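Local coordinates for protein acetolactate synthase isozyme 1 large subunit (Escherichia coli, PDB 6LPI) that is the large subunit of a thiamine diphosphate-dependent enzyme and binds thiamine diphosphate, a magnesium ion and flavin-adenine dinucleotide, at residues L439-D444 against I467-E472; V391-M396 against L474-Q479; M207-K212 against E339-A344. All blocks are in the same frame, centred on the assembly; numbering follows the deposited sequence.

Contact 1. Residues L439-D444 against I467-E472; sequences LCFSGD and ILMNNE. With MG (magnesium ion), chain K; TPP (thiamine diphosphate), chain J.
Asp444 and Asn471 meet at the magnesium ion. Asp444 OD1 binds it at 2.2 Å and Asn471 OD1 at 2.1 Å, while O2A and O3B of thiamine diphosphate add one ligand from each phosphate. The two side chains cross at about a right angle, their carboxylate and amide planes 75° apart, each turning one oxygen to the metal. Both carry CG between the backbone N and the carbonyl carbon (chi1 54° for Asp444), which folds these groups back toward the metal. The other carboxylate oxygen, OD2, accepts from the backbone N of Ala473. Next to it, Asn470 OD1 takes the N-H of Glu472 at 2.9 Å in an Asx turn that spans Asn471, and Asn470 ND2 is bonded to His537.

Behind this shell, neighbouring parallel strands bring Asp444 and Asn471 to the same edge of the sheet. Ser442 N donates to Ile467 O at 2.9 Å in a nearly straight bond, with Ile467 N to Cys440 O before it and Met469 N to Ser442 O after it. On one face of the sheet, Ile467 CD1 sits over the centre of the Phe441 ring, 3.9 Å from its centroid in a CH-pi contact, and Met469 CE lies 3.8 Å from Phe441 CD2. Helix 370-378 covers this apolar layer.

Gly443 and Asp444 open, and Asn470 and Asn471 close, the Gly-Asp-Gly...Asn-Asn motif of thiamine diphosphate enzymes. Through it the metal links residues at the C-terminal ends of two neighbouring strands to both phosphates and probably offsets much of the diphosphate's negative charge.

Contact 2. Residues V391-M396 against L474-Q479; sequences VGQHQM and LGLVHQ. With TPP (thiamine diphosphate), chain J.
Gly392 and Leu476 bring the two segments together, their CA atoms 5.1 Å apart. Each segment is a short loop that turns into a helix, with Gly392 and Gly475 at the two N-cap positions. Both glycines have positive phi, 145° and 116°, and neither places a side chain between the backbone and the diphosphate. The first helix turns its opening N-H groups to the outer phosphate: Gln393 N donates to O2B of thiamine diphosphate at 2.8 Å, almost straight, and His394 N to O1B. The loop before them is steadied by Gly392 N, which uses an in-plane lone pair of Gln395 OE1.

Of the side chains, His394 turns back toward the start of its helix, CG lying between the backbone N and the carbonyl carbon (chi1 67°). ND1 thereby reaches O1B at 2.7 Å, so that oxygen is gripped by two donors of one residue; a weak bond runs from ND1 to O3A. Gln393 stretches the other way, passing its CG 3.4 Å from Gly475 O, and NE2 donates to Gln479 OE1 at 3.0 Å. The acceptor lies in the amide plane of Gln393, although the two amides are turned steeply to each other. Glu544 O also accepts from Gln393 NE2, and Gln479 NE2 is held by Val546 O. Leu476 CB touches both Gly392 CA and the S1 atom of the cofactor (3.8 Å), while Val477 CG2 packs 3.6 Å from the methyl CM4 of thiamine diphosphate.

Backbone amides at a helix start and one imidazole thus bind the outer phosphate, where the helix dipole would probably help to stabilise its charge; apolar side chains of the second segment flank the thiazolium ring.

Contact 3. Residues M207-K212 against E339-A344; sequences MINAAK and EAQPRA
Ile208, near the C-terminal end of helix 198-210, offers its carbonyl oxygen to Arg343. Both terminal nitrogens of the guanidinium grip this one atom end-on, NH2 at 3.1 Å and NH1 at 3.2 Å from Ile208 O, and the oxygen lies in the guanidinium plane. Ile208 CG2 adds an approach of 3.6 Å to Arg343 NH2, while the rest of the side chain turns into the core against Leu278, Ile280 and Ile304. Arg343 NE donates to Ala236 O, a second tie for the same side chain.

Asn209 uses backbone and side chain alike. Its carbonyl oxygen accepts from Gln341 NE2 at 2.6 Å, and that same nitrogen lies above one face of the Arg343 guanidinium, offset toward its rim. With CG anti to the carbonyl carbon (chi1 -74°), the amide is set against Glu339: OD1 takes the N-H of Glu339 at 2.8 Å, while ND2 donates to Leu337 O. The Glu339 carboxylate then lies stacked on the Asn209 amide, the planes only 10° apart.

Ala211 O comes to the edge of the guanidinium, close to NH1, but at an angle too poor for a hydrogen bond. Beyond it, Lys212 N is bonded to Asp277, just before strand 278-282.

Side chains of the loop thus bond to carbonyl oxygens of the last turn of a helix, a place where a positive guanidinium probably suits the helix dipole. The helix packs on the parallel sheet of the Rossmann-like central domain, and the loop leads into helix 344-354.

Contacts 1 and 2 form two walls of one cofactor site: their centres are about 10 Å apart and both touch thiamine diphosphate. Contact 1 holds the magnesium ion through its two protein ligands, contact 2 provides the helix start that receives the outer phosphate. They also meet directly, His394 CD2 lying 3.2 Å from Phe441 O, so the imidazole packs between diphosphate and strand. In sequence, strands 438-443 and 464-470 both fall between the two segments of contact 2. Contact 3 belongs to another part of the chain, its centre about 44 Å from that of contact 1 and about 40 Å from that of contact 2. Flavin-adenine dinucleotide touches Met396 of contact 2.

Contact 1. Residues L439-D444 against I467-E472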
loop_
_atom_site.group_PDB
_atom_site.type_symbol
_atom_site.label_atom_id
_atom_site.label_comp_id
_atom_site.label_asym_id
_atom_site.label_seq_id
_atom_site.Cartn_x
_atom_site.Cartn_y
_atom_site.Cartn_z
ATOM N N LEU B 439 1.156 9.710 -16.456
ATOM C CA LEU B 439 0.149 10.744 -16.300
ATOM C C LEU B 439 -0.248 10.765 -14.835
ATOM O O LEU B 439 -0.438 9.707 -14.231
ATOM C CB LEU B 439 -1.061 10.465 -17.192
ATOM C CG LEU B 439 -0.650 10.305 -18.658
ATOM C CD1 LEU B 439 -1.259 9.059 -19.298
ATOM C CD2 LEU B 439 -1.082 11.551 -19.425
ATOM N N CYS B 440 -0.343 11.951 -14.258
ATOM C CA CYS B 440 -0.634 12.084 -12.837
ATOM C C CYS B 440 -1.887 12.933 -12.660
ATOM O O CYS B 440 -1.820 14.160 -12.742
ATOM C CB CYS B 440 0.552 12.691 -12.107
ATOM S SG CYS B 440 0.133 13.213 -10.454
ATOM N N PHE B 441 -3.031 12.291 -12.425
ATOM C CA PHE B 441 -4.274 13.016 -12.169
ATOM C C PHE B 441 -4.250 13.579 -10.758
ATOM O O PHE B 441 -4.216 12.818 -9.787
ATOM C CB PHE B 441 -5.484 12.106 -12.361
ATOM C CG PHE B 441 -5.704 11.691 -13.779
ATOM C CD1 PHE B 441 -5.097 10.557 -14.290
ATOM C CD2 PHE B 441 -6.522 12.446 -14.610
ATOM C CE1 PHE B 441 -5.299 10.180 -15.619
ATOM C CE2 PHE B 441 -6.740 12.074 -15.935
ATOM C CZ PHE B 441 -6.127 10.943 -16.444
ATOM N N SER B 442 -4.323 14.903 -10.641
ATOM C CA SER B 442 -4.163 15.573 -9.364
ATOM C C SER B 442 -5.255 16.614 -9.168
ATOM O O SER B 442 -6.018 16.946 -10.081
ATOM C CB SER B 442 -2.773 16.231 -9.277
ATOM O OG SER B 442 -2.545 16.893 -8.041
ATOM N N GLY B 443 -5.309 17.132 -7.941
ATOM C CA GLY B 443 -6.208 18.210 -7.602
ATOM C C GLY B 443 -5.439 19.366 -6.983
ATOM O O GLY B 443 -4.308 19.212 -6.522
ATOM N N ASP B 444 -6.108 20.522 -6.938
ATOM C CA ASP B 444 -5.465 21.752 -6.483
ATOM C C ASP B 444 -4.917 21.618 -5.068
ATOM O O ASP B 444 -3.861 22.182 -4.751
ATOM C CB ASP B 444 -6.433 22.932 -6.574
ATOM C CG ASP B 444 -7.740 22.682 -5.851
ATOM O OD1 ASP B 444 -8.114 21.517 -5.648
ATOM O OD2 ASP B 444 -8.372 23.667 -5.429
ATOM N N ILE B 467 -2.106 16.148 -14.794
ATOM C CA ILE B 467 -3.442 16.548 -15.214
ATOM C C ILE B 467 -4.160 17.089 -13.983
ATOM O O ILE B 467 -4.688 16.333 -13.163
ATOM C CB ILE B 467 -4.207 15.401 -15.877
ATOM C CG1 ILE B 467 -3.413 14.855 -17.066
ATOM C CG2 ILE B 467 -5.580 15.851 -16.311
ATOM C CD1 ILE B 467 -3.191 13.370 -17.017
ATOM N N LEU B 468 -4.171 18.410 -13.858
ATOM C CA LEU B 468 -4.676 19.077 -12.670
ATOM C C LEU B 468 -6.143 19.442 -12.882
ATOM O O LEU B 468 -6.470 20.262 -13.745
ATOM C CB LEU B 468 -3.821 20.305 -12.363
ATOM C CG LEU B 468 -4.361 21.351 -11.387
ATOM C CD1 LEU B 468 -4.473 20.754 -10.002
ATOM C CD2 LEU B 468 -3.423 22.534 -11.344
ATOM N N MET B 469 -7.035 18.808 -12.120
ATOM C CA MET B 469 -8.433 19.232 -12.047
ATOM C C MET B 469 -8.519 20.184 -10.865
ATOM O O MET B 469 -8.437 19.759 -9.710
ATOM C CB MET B 469 -9.376 18.046 -11.860
ATOM C CG MET B 469 -9.068 16.861 -12.734
ATOM S SD MET B 469 -10.502 15.800 -12.957
ATOM C CE MET B 469 -9.704 14.260 -13.444
ATOM N N ASN B 470 -8.682 21.459 -11.146
ATOM C CA ASN B 470 -8.602 22.495 -10.128
ATOM C C ASN B 470 -10.039 22.945 -9.898
ATOM O O ASN B 470 -10.607 23.674 -10.710
ATOM C CB ASN B 470 -7.701 23.628 -10.606
ATOM C CG ASN B 470 -7.853 24.893 -9.799
ATOM O OD1 ASN B 470 -8.438 24.884 -8.711
ATOM N ND2 ASN B 470 -7.356 26.001 -10.342
ATOM N N ASN B 471 -10.633 22.465 -8.805
ATOM C CA ASN B 471 -11.977 22.826 -8.361
ATOM C C ASN B 471 -12.005 24.028 -7.426
ATOM O O ASN B 471 -13.089 24.390 -6.950
ATOM C CB ASN B 471 -12.646 21.629 -7.667
ATOM C CG ASN B 471 -11.856 21.119 -6.488
ATOM O OD1 ASN B 471 -10.802 21.644 -6.154
ATOM N ND2 ASN B 471 -12.351 20.069 -5.867
ATOM N N GLU B 472 -10.854 24.654 -7.176
ATOM C CA GLU B 472 -10.670 25.668 -6.133
ATOM C C GLU B 472 -11.431 25.285 -4.864
ATOM O O GLU B 472 -12.290 26.009 -4.364
ATOM C CB GLU B 472 -11.012 27.059 -6.663
ATOM C CG GLU B 472 -10.391 27.238 -8.075
ATOM C CD GLU B 472 -10.197 28.680 -8.528
ATOM O OE1 GLU B 472 -9.128 28.979 -9.124
ATOM O OE2 GLU B 472 -11.061 29.528 -8.207
HETATM MG MG MG K . -9.529 19.958 -6.321
HETATM N "N1'" TPP J . -4.750 15.999 4.795
HETATM C "C2'" TPP J . -3.966 15.056 4.156
HETATM C CM2 TPP J . -2.468 15.142 4.178
HETATM N "N3'" TPP J . -4.539 14.005 3.485
HETATM C "C4'" TPP J . -5.897 13.854 3.458
HETATM N "N4'" TPP J . -6.381 12.801 2.800
HETATM C "C5'" TPP J . -6.702 14.799 4.099
HETATM C "C6'" TPP J . -6.114 15.871 4.763
HETATM C "C7'" TPP J . -8.213 14.691 4.055
HETATM N N3 TPP J . -8.633 14.878 2.692
HETATM C C2 TPP J . -8.879 13.830 1.836
HETATM S S1 TPP J . -9.316 14.269 0.366
HETATM C C5 TPP J . -9.213 15.832 0.760
HETATM C C4 TPP J . -8.818 16.059 2.055
HETATM C CM4 TPP J . -8.664 17.432 2.613
HETATM C C6 TPP J . -9.533 16.862 -0.297
HETATM C C7 TPP J . -8.743 16.628 -1.583
HETATM O O7 TPP J . -8.414 17.887 -2.128
HETATM P PA TPP J . -8.029 18.059 -3.686
HETATM O O1A TPP J . -6.554 17.862 -3.914
HETATM O O2A TPP J . -8.491 19.455 -4.062
HETATM O O3A TPP J . -8.792 16.906 -4.510
HETATM P PB TPP J . -10.301 17.070 -5.107
HETATM O O1B TPP J . -10.428 16.226 -6.376
HETATM O O2B TPP J . -11.363 16.644 -4.123
HETATM O O3B TPP J . -10.576 18.536 -5.374
#

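Contact 2. Residues V391-M396 against L474-Q479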
loop_
_atom_site.group_PDB
_atom_site.type_symbol
_atom_site.label_atom_id
_atom_site.label_comp_id
_atom_site.label_asym_id
_atom_site.label_seq_id
_atom_site.Cartn_x
_atom_site.Cartn_y
_atom_site.Cartn_z
ATOM N N VAL B 391 -5.220 12.335 -4.019
ATOM C CA VAL B 391 -6.354 11.861 -3.232
ATOM C C VAL B 391 -7.471 12.906 -3.214
ATOM O O VAL B 391 -7.220 14.081 -2.943
ATOM C CB VAL B 391 -5.915 11.513 -1.802
ATOM C CG1 VAL B 391 -7.128 11.264 -0.932
ATOM C CG2 VAL B 391 -5.018 10.286 -1.830
ATOM N N GLY B 392 -8.696 12.479 -3.471
ATOM C CA GLY B 392 -9.863 13.371 -3.448
ATOM C C GLY B 392 -10.879 12.976 -4.520
ATOM O O GLY B 392 -10.932 11.821 -4.952
ATOM N N GLN B 393 -11.671 13.959 -4.959
ATOM C CA GLN B 393 -12.687 13.656 -5.960
ATOM C C GLN B 393 -12.067 13.276 -7.298
ATOM O O GLN B 393 -12.527 12.335 -7.955
ATOM C CB GLN B 393 -13.613 14.849 -6.185
ATOM C CG GLN B 393 -14.323 15.443 -5.007
ATOM C CD GLN B 393 -15.318 16.499 -5.452
ATOM O OE1 GLN B 393 -14.961 17.474 -6.122
ATOM N NE2 GLN B 393 -16.594 16.263 -5.152
ATOM N N HIS B 394 -10.998 13.983 -7.704
ATOM C CA HIS B 394 -10.343 13.696 -8.980
ATOM C C HIS B 394 -9.852 12.253 -9.043
ATOM O O HIS B 394 -9.907 11.619 -10.105
ATOM C CB HIS B 394 -9.180 14.664 -9.197
ATOM C CG HIS B 394 -8.050 14.487 -8.229
ATOM N ND1 HIS B 394 -8.005 15.125 -7.006
ATOM C CD2 HIS B 394 -6.937 13.714 -8.289
ATOM C CE1 HIS B 394 -6.911 14.754 -6.359
ATOM N NE2 HIS B 394 -6.246 13.898 -7.116
ATOM N N GLN B 395 -9.370 11.723 -7.911
ATOM C CA GLN B 395 -8.914 10.336 -7.828
ATOM C C GLN B 395 -10.077 9.361 -8.031
ATOM O O GLN B 395 -9.954 8.388 -8.780
ATOM C CB GLN B 395 -8.229 10.085 -6.480
ATOM C CG GLN B 395 -8.086 8.608 -6.044
ATOM C CD GLN B 395 -7.634 8.465 -4.578
ATOM O OE1 GLN B 395 -7.921 9.336 -3.758
ATOM N NE2 GLN B 395 -6.951 7.370 -4.246
ATOM N N MET B 396 -11.204 9.556 -7.314
ATOM C CA MET B 396 -12.318 8.630 -7.507
ATOM C C MET B 396 -12.863 8.724 -8.926
ATOM O O MET B 396 -13.219 7.704 -9.528
ATOM C CB MET B 396 -13.408 8.875 -6.466
ATOM C CG MET B 396 -13.030 8.498 -5.015
ATOM S SD MET B 396 -11.796 7.149 -4.803
ATOM C CE MET B 396 -12.585 5.724 -5.536
ATOM N N LEU B 474 -11.022 21.840 -1.542
ATOM C CA LEU B 474 -10.557 20.519 -1.146
ATOM C C LEU B 474 -11.425 19.517 -1.884
ATOM O O LEU B 474 -10.943 18.868 -2.811
ATOM C CB LEU B 474 -10.589 20.346 0.369
ATOM C CG LEU B 474 -9.484 21.204 1.014
ATOM C CD1 LEU B 474 -9.622 21.381 2.510
ATOM C CD2 LEU B 474 -8.112 20.584 0.704
ATOM N N GLY B 475 -12.701 19.415 -1.575
ATOM C CA GLY B 475 -13.531 18.805 -2.596
ATOM C C GLY B 475 -14.156 17.503 -2.176
ATOM O O GLY B 475 -15.367 17.320 -2.310
ATOM N N LEU B 476 -13.332 16.555 -1.740
ATOM C CA LEU B 476 -13.897 15.367 -1.123
ATOM C C LEU B 476 -14.491 15.756 0.226
ATOM O O LEU B 476 -15.589 15.313 0.592
ATOM C CB LEU B 476 -12.818 14.296 -1.012
ATOM C CG LEU B 476 -13.119 12.809 -0.855
ATOM C CD1 LEU B 476 -13.448 12.458 0.575
ATOM C CD2 LEU B 476 -14.236 12.447 -1.797
ATOM N N VAL B 477 -13.794 16.646 0.944
ATOM C CA VAL B 477 -14.354 17.278 2.136
ATOM C C VAL B 477 -15.586 18.091 1.761
ATOM O O VAL B 477 -16.634 17.977 2.395
ATOM C CB VAL B 477 -13.298 18.160 2.835
ATOM C CG1 VAL B 477 -13.941 19.018 3.894
ATOM C CG2 VAL B 477 -12.187 17.329 3.447
ATOM N N HIS B 478 -15.487 18.900 0.699
ATOM C CA HIS B 478 -16.618 19.721 0.246
ATOM C C HIS B 478 -17.873 18.876 0.067
ATOM O O HIS B 478 -18.984 19.285 0.437
ATOM C CB HIS B 478 -16.237 20.400 -1.072
ATOM C CG HIS B 478 -17.230 21.394 -1.584
ATOM N ND1 HIS B 478 -18.475 21.035 -2.056
ATOM C CD2 HIS B 478 -17.136 22.736 -1.748
ATOM C CE1 HIS B 478 -19.116 22.117 -2.464
ATOM N NE2 HIS B 478 -18.325 23.162 -2.290
ATOM N N GLN B 479 -17.703 17.667 -0.460
ATOM C CA GLN B 479 -18.843 16.808 -0.699
ATOM C C GLN B 479 -19.327 16.184 0.601
ATOM O O GLN B 479 -20.538 16.109 0.833
ATOM C CB GLN B 479 -18.471 15.757 -1.750
ATOM C CG GLN B 479 -19.428 14.582 -1.883
ATOM C CD GLN B 479 -19.090 13.745 -3.107
ATOM O OE1 GLN B 479 -18.161 14.064 -3.846
ATOM N NE2 GLN B 479 -19.889 12.727 -3.373
HETATM N "N1'" TPP J . -4.750 15.999 4.795
HETATM C "C2'" TPP J . -3.966 15.056 4.156
HETATM C CM2 TPP J . -2.468 15.142 4.178
HETATM N "N3'" TPP J . -4.539 14.005 3.485
HETATM C "C4'" TPP J . -5.897 13.854 3.458
HETATM N "N4'" TPP J . -6.381 12.801 2.800
HETATM C "C5'" TPP J . -6.702 14.799 4.099
HETATM C "C6'" TPP J . -6.114 15.871 4.763
HETATM C "C7'" TPP J . -8.213 14.691 4.055
HETATM N N3 TPP J . -8.633 14.878 2.692
HETATM C C2 TPP J . -8.879 13.830 1.836
HETATM S S1 TPP J . -9.316 14.269 0.366
HETATM C C5 TPP J . -9.213 15.832 0.760
HETATM C C4 TPP J . -8.818 16.059 2.055
HETATM C CM4 TPP J . -8.664 17.432 2.613
HETATM C C6 TPP J . -9.533 16.862 -0.297
HETATM C C7 TPP J . -8.743 16.628 -1.583
HETATM O O7 TPP J . -8.414 17.887 -2.128
HETATM P PA TPP J . -8.029 18.059 -3.686
HETATM O O1A TPP J . -6.554 17.862 -3.914
HETATM O O2A TPP J . -8.491 19.455 -4.062
HETATM O O3A TPP J . -8.792 16.906 -4.510
HETATM P PB TPP J . -10.301 17.070 -5.107
HETATM O O1B TPP J . -10.428 16.226 -6.376
HETATM O O2B TPP J . -11.363 16.644 -4.123
HETATM O O3B TPP J . -10.576 18.536 -5.374
#

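Contact 3. Residues M207-K212 against E339-A344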
loop_
_atom_site.group_PDB
_atom_site.type_symbol
_atom_site.label_atom_id
_atom_site.label_comp_id
_atom_site.label_asym_id
_atom_site.label_seq_id
_atom_site.Cartn_x
_atom_site.Cartn_y
_atom_site.Cartn_z
ATOM N N MET B 207 -16.929 -25.751 -3.770
ATOM C CA MET B 207 -17.854 -24.663 -3.508
ATOM C C MET B 207 -18.047 -23.786 -4.749
ATOM O O MET B 207 -19.172 -23.366 -5.053
ATOM C CB MET B 207 -17.320 -23.857 -2.332
ATOM C CG MET B 207 -17.495 -24.596 -1.017
ATOM S SD MET B 207 -17.165 -23.550 0.393
ATOM C CE MET B 207 -18.657 -22.570 0.394
ATOM N N ILE B 208 -16.974 -23.549 -5.514
ATOM C CA ILE B 208 -17.075 -22.737 -6.723
ATOM C C ILE B 208 -17.870 -23.479 -7.786
ATOM O O ILE B 208 -18.707 -22.898 -8.489
ATOM C CB ILE B 208 -15.674 -22.360 -7.239
ATOM C CG1 ILE B 208 -15.028 -21.282 -6.370
ATOM C CG2 ILE B 208 -15.721 -21.923 -8.702
ATOM C CD1 ILE B 208 -13.525 -21.223 -6.512
ATOM N N ASN B 209 -17.649 -24.779 -7.895
ATOM C CA ASN B 209 -18.348 -25.519 -8.924
ATOM C C ASN B 209 -19.833 -25.642 -8.611
ATOM O O ASN B 209 -20.658 -25.659 -9.530
ATOM C CB ASN B 209 -17.688 -26.896 -9.070
ATOM C CG ASN B 209 -16.338 -26.827 -9.769
ATOM O OD1 ASN B 209 -15.974 -25.799 -10.345
ATOM N ND2 ASN B 209 -15.571 -27.901 -9.678
ATOM N N ALA B 210 -20.203 -25.618 -7.336
ATOM C CA ALA B 210 -21.589 -25.808 -6.941
ATOM C C ALA B 210 -22.335 -24.510 -6.687
ATOM O O ALA B 210 -23.515 -24.558 -6.336
ATOM C CB ALA B 210 -21.652 -26.685 -5.688
ATOM N N ALA B 211 -21.704 -23.360 -6.887
ATOM C CA ALA B 211 -22.309 -22.090 -6.517
ATOM C C ALA B 211 -23.225 -21.579 -7.626
ATOM O O ALA B 211 -22.888 -21.672 -8.811
ATOM C CB ALA B 211 -21.225 -21.066 -6.211
ATOM N N LYS B 212 -24.415 -21.082 -7.243
ATOM C CA LYS B 212 -25.326 -20.536 -8.252
ATOM C C LYS B 212 -24.868 -19.161 -8.736
ATOM O O LYS B 212 -24.944 -18.871 -9.936
ATOM C CB LYS B 212 -26.762 -20.400 -7.708
ATOM C CG LYS B 212 -27.327 -21.549 -6.836
ATOM C CD LYS B 212 -28.745 -21.233 -6.197
ATOM C CE LYS B 212 -28.690 -20.676 -4.722
ATOM N NZ LYS B 212 -30.030 -20.553 -3.988
ATOM N N GLU B 339 -14.506 -26.490 -12.636
ATOM C CA GLU B 339 -15.190 -26.746 -13.898
ATOM C C GLU B 339 -15.450 -25.445 -14.659
ATOM O O GLU B 339 -15.452 -24.347 -14.097
ATOM C CB GLU B 339 -16.502 -27.486 -13.662
ATOM C CG GLU B 339 -16.330 -28.868 -13.052
ATOM C CD GLU B 339 -17.443 -29.227 -12.079
ATOM O OE1 GLU B 339 -18.379 -28.415 -11.910
ATOM O OE2 GLU B 339 -17.382 -30.325 -11.483
ATOM N N ALA B 340 -15.624 -25.587 -15.973
ATOM C CA ALA B 340 -15.886 -24.478 -16.894
ATOM C C ALA B 340 -17.374 -24.427 -17.245
ATOM O O ALA B 340 -17.830 -25.151 -18.131
ATOM C CB ALA B 340 -15.023 -24.620 -18.143
ATOM N N GLN B 341 -18.142 -23.589 -16.525
ATOM C CA GLN B 341 -19.590 -23.367 -16.570
ATOM C C GLN B 341 -19.949 -22.061 -17.276
ATOM O O GLN B 341 -19.328 -21.020 -17.020
ATOM C CB GLN B 341 -20.187 -23.325 -15.165
ATOM C CG GLN B 341 -19.657 -24.355 -14.205
ATOM C CD GLN B 341 -20.431 -24.359 -12.899
ATOM O OE1 GLN B 341 -21.628 -24.068 -12.876
ATOM N NE2 GLN B 341 -19.751 -24.686 -11.803
ATOM N N PRO B 342 -20.954 -22.075 -18.132
ATOM C CA PRO B 342 -21.364 -20.840 -18.808
ATOM C C PRO B 342 -21.982 -19.809 -17.850
ATOM O O PRO B 342 -21.997 -18.615 -18.152
ATOM C CB PRO B 342 -22.417 -21.328 -19.805
ATOM C CG PRO B 342 -22.028 -22.736 -20.096
ATOM C CD PRO B 342 -21.463 -23.278 -18.813
ATOM N N ARG B 343 -22.508 -20.284 -16.724
ATOM C CA ARG B 343 -23.240 -19.468 -15.751
ATOM C C ARG B 343 -24.204 -18.510 -16.446
ATOM O O ARG B 343 -24.228 -17.309 -16.149
ATOM C CB ARG B 343 -22.420 -18.696 -14.711
ATOM C CG ARG B 343 -21.079 -19.331 -14.395
ATOM C CD ARG B 343 -21.059 -19.853 -12.973
ATOM N NE ARG B 343 -19.759 -20.406 -12.602
ATOM C CZ ARG B 343 -19.539 -21.097 -11.488
ATOM N NH1 ARG B 343 -20.537 -21.316 -10.652
ATOM N NH2 ARG B 343 -18.332 -21.577 -11.217
ATOM N N ALA B 344 -24.992 -19.039 -17.387
ATOM C CA ALA B 344 -25.773 -18.175 -18.267
ATOM C C ALA B 344 -26.798 -17.343 -17.500
ATOM O O ALA B 344 -26.838 -16.113 -17.638
ATOM C CB ALA B 344 -26.468 -19.024 -19.331
#